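Local coordinates for protein farnesyl diphosphate phosphatase YisP (Bacillus subtilis subsp. subtilis, PDB 3WE9) that hydrolyses farnesyl diphosphate to farnesol and diphosphate and is involved in biofilm formation, at residues 245-250 / 264-269. Sequence-based numbering, arbitrary orientation.
Sequences LEKIRA and ETEVKQ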
loop_
_atom_site.group_PDB
_atom_site.type_symbol
_atom_site.label_atom_id
_atom_site.label_comp_id
_atom_site.label_asym_id
_atom_site.label_seq_id
_atom_site.Cartn_x
_atom_site.Cartn_y
_atom_site.Cartn_z
ATOM N N LEU A 245 9.161 -0.314 8.680
ATOM C CA LEU A 245 10.536 0.012 8.315
ATOM C C LEU A 245 11.455 -0.095 9.530
ATOM O O LEU A 245 12.589 -0.572 9.430
ATOM C CB LEU A 245 10.609 1.428 7.731
ATOM C CG LEU A 245 9.907 1.602 6.379
ATOM C CD1 LEU A 245 9.862 3.068 5.997
ATOM C CD2 LEU A 245 10.637 0.782 5.319
ATOM N N GLU A 246 10.967 0.347 10.685
ATOM C CA GLU A 246 11.775 0.271 11.899
ATOM C C GLU A 246 12.010 -1.186 12.313
ATOM O O GLU A 246 13.109 -1.543 12.746
ATOM C CB GLU A 246 11.100 1.051 13.031
ATOM C CG GLU A 246 10.980 2.545 12.752
ATOM C CD GLU A 246 12.328 3.268 12.732
ATOM O OE1 GLU A 246 13.217 2.890 11.933
ATOM O OE2 GLU A 246 12.497 4.225 13.522
ATOM N N LYS A 247 10.993 -2.030 12.157
ATOM C CA LYS A 247 11.120 -3.442 12.517
ATOM C C LYS A 247 12.161 -4.120 11.635
ATOM O O LYS A 247 12.984 -4.911 12.105
ATOM C CB LYS A 247 9.776 -4.168 12.368
ATOM C CG LYS A 247 9.829 -5.636 12.809
ATOM C CD LYS A 247 8.468 -6.320 12.767
ATOM C CE LYS A 247 8.571 -7.760 13.277
ATOM N NZ LYS A 247 7.258 -8.460 13.305
ATOM N N ILE A 248 12.114 -3.812 10.344
ATOM C CA ILE A 248 13.059 -4.385 9.395
ATOM C C ILE A 248 14.480 -4.012 9.822
ATOM O O ILE A 248 15.381 -4.852 9.814
ATOM C CB ILE A 248 12.773 -3.868 7.959
ATOM C CG1 ILE A 248 11.388 -4.362 7.511
ATOM C CG2 ILE A 248 13.862 -4.350 6.998
ATOM C CD1 ILE A 248 10.913 -3.808 6.170
ATOM N N ARG A 249 14.675 -2.754 10.203
ATOM C CA ARG A 249 15.989 -2.301 10.642
ATOM C C ARG A 249 16.396 -3.051 11.908
ATOM O O ARG A 249 17.551 -3.450 12.060
ATOM C CB ARG A 249 15.970 -0.796 10.910
ATOM C CG ARG A 249 15.868 0.039 9.646
ATOM C CD ARG A 249 15.706 1.523 9.949
ATOM N NE ARG A 249 15.661 2.307 8.719
ATOM C CZ ARG A 249 14.721 3.199 8.433
ATOM N NH1 ARG A 249 13.735 3.434 9.295
ATOM N NH2 ARG A 249 14.760 3.848 7.280
ATOM N N ALA A 250 15.432 -3.242 12.804
ATOM C CA ALA A 250 15.652 -3.941 14.067
ATOM C C ALA A 250 16.004 -5.404 13.837
ATOM O O ALA A 250 16.693 -6.029 14.646
ATOM C CB ALA A 250 14.399 -3.840 14.944
ATOM N N GLU A 264 -0.048 -9.029 15.447
ATOM C CA GLU A 264 -1.258 -8.442 16.021
ATOM C C GLU A 264 -0.860 -7.615 17.239
ATOM O O GLU A 264 -1.326 -6.489 17.426
ATOM C CB GLU A 264 -2.249 -9.529 16.452
ATOM C CG GLU A 264 -2.701 -10.474 15.342
ATOM C CD GLU A 264 -3.868 -11.355 15.765
ATOM O OE1 GLU A 264 -3.776 -12.002 16.830
ATOM O OE2 GLU A 264 -4.878 -11.404 15.028
ATOM N N THR A 265 0.015 -8.184 18.062
ATOM C CA THR A 265 0.488 -7.515 19.266
ATOM C C THR A 265 1.164 -6.202 18.909
ATOM O O THR A 265 0.906 -5.173 19.535
ATOM C CB THR A 265 1.495 -8.401 20.044
ATOM O OG1 THR A 265 0.860 -9.629 20.420
ATOM C CG2 THR A 265 1.974 -7.690 21.305
ATOM N N GLU A 266 2.027 -6.233 17.899
ATOM C CA GLU A 266 2.731 -5.029 17.479
ATOM C C GLU A 266 1.791 -3.938 16.975
ATOM O O GLU A 266 1.941 -2.770 17.340
ATOM C CB GLU A 266 3.772 -5.377 16.412
ATOM C CG GLU A 266 5.028 -6.008 16.999
ATOM C CD GLU A 266 5.971 -6.563 15.950
ATOM O OE1 GLU A 266 7.155 -6.780 16.283
ATOM O OE2 GLU A 266 5.538 -6.794 14.802
ATOM N N VAL A 267 0.826 -4.316 16.144
ATOM C CA VAL A 267 -0.128 -3.349 15.606
ATOM C C VAL A 267 -0.853 -2.672 16.766
ATOM O O VAL A 267 -0.996 -1.448 16.807
ATOM C CB VAL A 267 -1.173 -4.039 14.691
ATOM C CG1 VAL A 267 -2.207 -3.027 14.221
ATOM C CG2 VAL A 267 -0.478 -4.682 13.494
ATOM N N LYS A 268 -1.297 -3.486 17.715
ATOM C CA LYS A 268 -1.997 -2.991 18.887
ATOM C C LYS A 268 -1.179 -1.922 19.618
ATOM O O LYS A 268 -1.698 -0.859 19.951
ATOM C CB LYS A 268 -2.311 -4.170 19.809
ATOM C CG LYS A 268 -3.132 -3.841 21.032
ATOM C CD LYS A 268 -3.692 -5.128 21.610
ATOM C CE LYS A 268 -4.137 -4.970 23.047
ATOM N NZ LYS A 268 -4.704 -6.249 23.563
ATOM N N GLN A 269 0.103 -2.192 19.854
ATOM C CA GLN A 269 0.954 -1.223 20.542
ATOM C C GLN A 269 1.090 0.063 19.735
ATOM O O GLN A 269 0.896 1.165 20.253
ATOM C CB GLN A 269 2.349 -1.802 20.793
ATOM C CG GLN A 269 3.309 -0.802 21.438
ATOM C CD GLN A 269 2.862 -0.365 22.830
ATOM O OE1 GLN A 269 3.351 0.630 23.369
ATOM N NE2 GLN A 269 1.936 -1.116 23.421
#
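K247 and E266 meet in a salt bridge that is the only direct contact between 245-250 and 264-269, which lie on helices 228-250 and 264-271. The ammonium NZ of K247 donates to E266 OE2 at 2.8 Å, on the syn lone pair of that oxygen; OE1 lies farther from NZ, at 3.4 Å, so the grip is lopsided. The two side chains cross at about a right angle, and K247 CE passes 3.5 Å from both OE1 and OE2 of E266. The CA atoms of K247 and E266 are 9.9 Å apart: K247 is fully extended, with CG anti to the backbone N (chi1 -177°), and E266 is stretched beyond CG as well.

Further hydrogen bonds lock both ends of the bridge to the connecting loop: K247 NZ also donates to A261 O, and E266 OE2 accepts from T263 N. With an alanine here in place of K247, the E266 carboxylate would probably lose its cationic mate and A261 O this donor.

Within 245-250 a second salt bridge joins R249 NH1 to E246 OE1 (2.7 Å); OE1 lies close to the guanidinium plane, whereas NH1 approaches from 46° out of the carboxylate plane. R249 also forms salt bridges with E206 (through NE) and E213 (through NH1) of helix 199-221.

This surface pairing of the last two helices of the all-helical squalene/phytoene synthase fold is electrostatic, without apolar packing between the segments.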